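Local structure of BH1408 protein (4E0A) at residues Gln46-Val58 and Ile66-Pro78. The protein probably acts as an N-acetyltransferase of the GNAT family, moving an acetyl group onto an amine. The protein carries 1 engineered substitution. Numbering follows the deposited sequence.
Sequences QAAVQGEKSTVLV and IGAYSVIHLVQTP
T55 and I72, and likewise L57 and S70, are hydrogen-bonded pairs of the antiparallel β-hairpin that strands 54-62 and 65-77 form in the central sheet of this GNAT-type fold. They illustrate how a single hairpin can be tightly packed at one end and open to solvent at the other. T55 N reaches I72 O at 3.0 Å, and I72 N returns the bond to T55 O. I72 places CG1 between its backbone N and carbonyl carbon (chi1 69°), which brings that carbon to 3.8 Å from T55 CB; Y116 of helix 105-119 touches both side chains.

The opposite face carries V56, V58, Y69 and V71, all buried. V56 and V71 lie side by side and point the same way, CG2 to CG2 at 4.1 Å, and V71 CG1 also meets A48 CB of helix 42-50. Beyond them, V58 CG1 rests on Y69 CB, while the phenol ring turns away to pack on helix 11-28. I66 bends its chain so that CD1 lies 3.8 Å from V58 CB, and the side chain also touches L17 of helix 11-28. Cut back to an alanine, I66 would lose CD1 and CG2, which is likely to open a gap beside V58 and L17 and leave V58 CB and CG2 without the methyl they pack against.

Toward K53 and L74 the contact loosens. The K53 side chain, kinked at several bonds, lies exposed and touches the other strand mainly through CB and CE against L74 O. H73 turns ND1 toward S54 CB, while its NE2 bonds to S92. Even here the strands stay paired, L74 N donating to K53 O at 2.7 Å. Separately, the S54 hydroxyl OG donates to A48 O at 2.6 Å, tying the strand's start to the helix.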
# COMPACT_ATOMS: atom_id res chain seq x y z
N GLN A 46 6.06 21.50 9.45
CA GLN A 46 5.67 22.83 8.99
C GLN A 46 5.09 22.78 7.57
O GLN A 46 4.09 23.43 7.28
CB GLN A 46 6.85 23.80 9.07
CG GLN A 46 6.53 25.19 8.51
CD GLN A 46 7.75 26.10 8.43
OE1 GLN A 46 8.88 25.69 8.73
NE2 GLN A 46 7.53 27.35 8.02
N ALA A 47 5.71 22.00 6.69
CA ALA A 47 5.19 21.85 5.33
C ALA A 47 3.78 21.26 5.32
O ALA A 47 2.98 21.61 4.45
CB ALA A 47 6.12 21.00 4.48
N ALA A 48 3.47 20.37 6.25
CA ALA A 48 2.16 19.72 6.25
C ALA A 48 1.14 20.73 6.72
O ALA A 48 0.03 20.80 6.18
CB ALA A 48 2.14 18.49 7.14
N VAL A 49 1.52 21.51 7.73
CA VAL A 49 0.65 22.55 8.27
C VAL A 49 0.26 23.59 7.21
O VAL A 49 -0.90 24.00 7.12
CB VAL A 49 1.33 23.24 9.49
CG1 VAL A 49 0.55 24.50 9.91
CG2 VAL A 49 1.48 22.24 10.67
N GLN A 50 1.23 23.99 6.39
CA GLN A 50 1.05 25.09 5.45
C GLN A 50 0.83 24.63 4.01
O GLN A 50 0.61 25.45 3.12
CB GLN A 50 2.28 26.00 5.49
CG GLN A 50 2.51 26.65 6.85
CD GLN A 50 3.85 27.35 6.92
OE1 GLN A 50 4.72 27.17 6.06
NE2 GLN A 50 4.04 28.17 7.95
N GLY A 51 0.89 23.32 3.78
CA GLY A 51 0.81 22.77 2.44
C GLY A 51 -0.50 23.07 1.74
O GLY A 51 -1.54 23.22 2.37
N GLU A 52 -0.44 23.16 0.41
CA GLU A 52 -1.62 23.45 -0.39
C GLU A 52 -2.65 22.32 -0.31
O GLU A 52 -3.85 22.57 -0.29
CB GLU A 52 -1.23 23.67 -1.86
CG GLU A 52 -2.42 23.97 -2.77
CD GLU A 52 -2.07 23.90 -4.24
OE1 GLU A 52 -1.89 24.97 -4.86
OE2 GLU A 52 -1.98 22.77 -4.78
N LYS A 53 -2.17 21.09 -0.25
CA LYS A 53 -3.06 19.94 -0.31
C LYS A 53 -3.07 19.14 1.00
O LYS A 53 -3.69 18.09 1.08
CB LYS A 53 -2.67 19.03 -1.48
CG LYS A 53 -2.78 19.69 -2.85
CD LYS A 53 -1.69 19.18 -3.80
CE LYS A 53 -2.06 17.85 -4.44
NZ LYS A 53 -2.24 17.99 -5.92
N SER A 54 -2.39 19.64 2.03
CA SER A 54 -2.34 18.96 3.33
C SER A 54 -3.00 19.79 4.42
O SER A 54 -3.11 21.02 4.30
CB SER A 54 -0.89 18.64 3.71
OG SER A 54 -0.14 19.84 3.81
N THR A 55 -3.43 19.13 5.49
CA THR A 55 -4.05 19.79 6.63
C THR A 55 -3.65 19.06 7.91
O THR A 55 -3.65 17.83 7.96
CB THR A 55 -5.59 19.75 6.53
OG1 THR A 55 -6.01 20.34 5.29
CG2 THR A 55 -6.22 20.51 7.70
N VAL A 56 -3.33 19.81 8.96
CA VAL A 56 -3.03 19.20 10.25
C VAL A 56 -4.05 19.65 11.28
O VAL A 56 -4.28 20.85 11.43
CB VAL A 56 -1.62 19.55 10.73
CG1 VAL A 56 -1.30 18.78 12.02
CG2 VAL A 56 -0.60 19.23 9.63
N LEU A 57 -4.67 18.69 11.94
CA LEU A 57 -5.72 18.96 12.94
C LEU A 57 -5.22 18.56 14.32
O LEU A 57 -4.54 17.56 14.44
CB LEU A 57 -6.95 18.12 12.62
CG LEU A 57 -7.66 18.46 11.31
CD1 LEU A 57 -8.62 17.33 10.91
CD2 LEU A 57 -8.40 19.78 11.47
N VAL A 58 -5.55 19.34 15.35
CA VAL A 58 -5.19 18.96 16.72
C VAL A 58 -6.39 19.06 17.64
O VAL A 58 -7.28 19.89 17.44
CB VAL A 58 -4.06 19.85 17.33
CG1 VAL A 58 -2.74 19.67 16.58
CG2 VAL A 58 -4.47 21.33 17.37
N ILE A 66 -1.61 19.00 23.72
CA ILE A 66 -2.30 18.43 22.57
C ILE A 66 -2.62 16.98 22.89
O ILE A 66 -1.71 16.17 23.10
CB ILE A 66 -1.39 18.47 21.32
CG1 ILE A 66 -1.04 19.91 20.93
CG2 ILE A 66 -2.03 17.70 20.14
CD1 ILE A 66 -2.23 20.73 20.57
N GLY A 67 -3.91 16.64 22.93
CA GLY A 67 -4.31 15.27 23.21
C GLY A 67 -4.31 14.34 22.01
O GLY A 67 -4.30 13.12 22.18
N ALA A 68 -4.34 14.90 20.80
CA ALA A 68 -4.41 14.10 19.58
C ALA A 68 -4.09 14.97 18.38
O ALA A 68 -4.27 16.18 18.43
CB ALA A 68 -5.80 13.50 19.41
N TYR A 69 -3.66 14.36 17.29
CA TYR A 69 -3.53 15.12 16.05
C TYR A 69 -3.68 14.20 14.86
O TYR A 69 -3.59 12.97 14.98
CB TYR A 69 -2.18 15.83 15.96
CG TYR A 69 -1.06 14.93 15.47
CD1 TYR A 69 -0.42 14.06 16.34
CD2 TYR A 69 -0.66 14.95 14.13
CE1 TYR A 69 0.60 13.21 15.90
CE2 TYR A 69 0.38 14.09 13.68
CZ TYR A 69 0.99 13.23 14.58
OH TYR A 69 2.01 12.38 14.18
N SER A 70 -3.87 14.81 13.70
CA SER A 70 -3.93 14.04 12.48
C SER A 70 -3.34 14.86 11.34
O SER A 70 -3.42 16.10 11.34
CB SER A 70 -5.38 13.66 12.15
OG SER A 70 -5.43 12.83 11.00
N VAL A 71 -2.72 14.16 10.39
CA VAL A 71 -2.26 14.80 9.17
C VAL A 71 -2.97 14.14 8.00
O VAL A 71 -2.98 12.91 7.90
CB VAL A 71 -0.74 14.61 8.96
CG1 VAL A 71 -0.31 15.26 7.65
CG2 VAL A 71 0.03 15.18 10.15
N ILE A 72 -3.57 14.94 7.13
CA ILE A 72 -4.33 14.39 6.00
C ILE A 72 -3.89 15.11 4.74
O ILE A 72 -3.34 16.21 4.80
CB ILE A 72 -5.86 14.53 6.21
CG1 ILE A 72 -6.29 16.00 6.12
CG2 ILE A 72 -6.31 13.92 7.54
CD1 ILE A 72 -7.73 16.22 6.51
N HIS A 73 -4.12 14.46 3.59
CA HIS A 73 -3.69 14.98 2.31
C HIS A 73 -4.80 14.79 1.30
O HIS A 73 -5.45 13.74 1.28
CB HIS A 73 -2.46 14.22 1.83
CG HIS A 73 -1.33 14.19 2.82
ND1 HIS A 73 -0.26 15.04 2.75
CD2 HIS A 73 -1.12 13.40 3.90
CE1 HIS A 73 0.58 14.78 3.74
NE2 HIS A 73 0.08 13.79 4.45
N LEU A 74 -5.01 15.80 0.46
CA LEU A 74 -5.96 15.67 -0.64
C LEU A 74 -5.20 15.06 -1.83
O LEU A 74 -4.24 15.65 -2.33
CB LEU A 74 -6.51 17.05 -1.02
CG LEU A 74 -7.82 17.05 -1.80
CD1 LEU A 74 -8.90 16.35 -0.98
CD2 LEU A 74 -8.22 18.48 -2.15
N VAL A 75 -5.63 13.88 -2.27
CA VAL A 75 -4.91 13.13 -3.30
C VAL A 75 -5.80 12.97 -4.52
O VAL A 75 -6.95 12.58 -4.40
CB VAL A 75 -4.46 11.73 -2.78
CG1 VAL A 75 -3.80 10.92 -3.88
CG2 VAL A 75 -3.54 11.88 -1.55
N GLN A 76 -5.27 13.28 -5.70
CA GLN A 76 -6.06 13.15 -6.93
C GLN A 76 -5.26 12.36 -7.94
O GLN A 76 -4.11 12.70 -8.22
CB GLN A 76 -6.45 14.51 -7.50
CG GLN A 76 -7.31 14.42 -8.76
CD GLN A 76 -8.74 14.88 -8.54
OE1 GLN A 76 -9.69 14.21 -8.94
NE2 GLN A 76 -8.90 16.04 -7.91
N THR A 77 -5.84 11.29 -8.46
CA THR A 77 -5.14 10.49 -9.46
C THR A 77 -5.82 10.68 -10.81
O THR A 77 -7.05 10.83 -10.86
CB THR A 77 -5.10 8.99 -9.09
OG1 THR A 77 -6.43 8.52 -8.86
CG2 THR A 77 -4.28 8.77 -7.85
N PRO A 78 -5.04 10.70 -11.90
CA PRO A 78 -5.61 11.10 -13.18
C PRO A 78 -6.38 9.96 -13.82
O PRO A 78 -6.19 8.80 -13.48
CB PRO A 78 -4.36 11.40 -14.03
CG PRO A 78 -3.36 10.40 -13.52
CD PRO A 78 -3.62 10.31 -12.02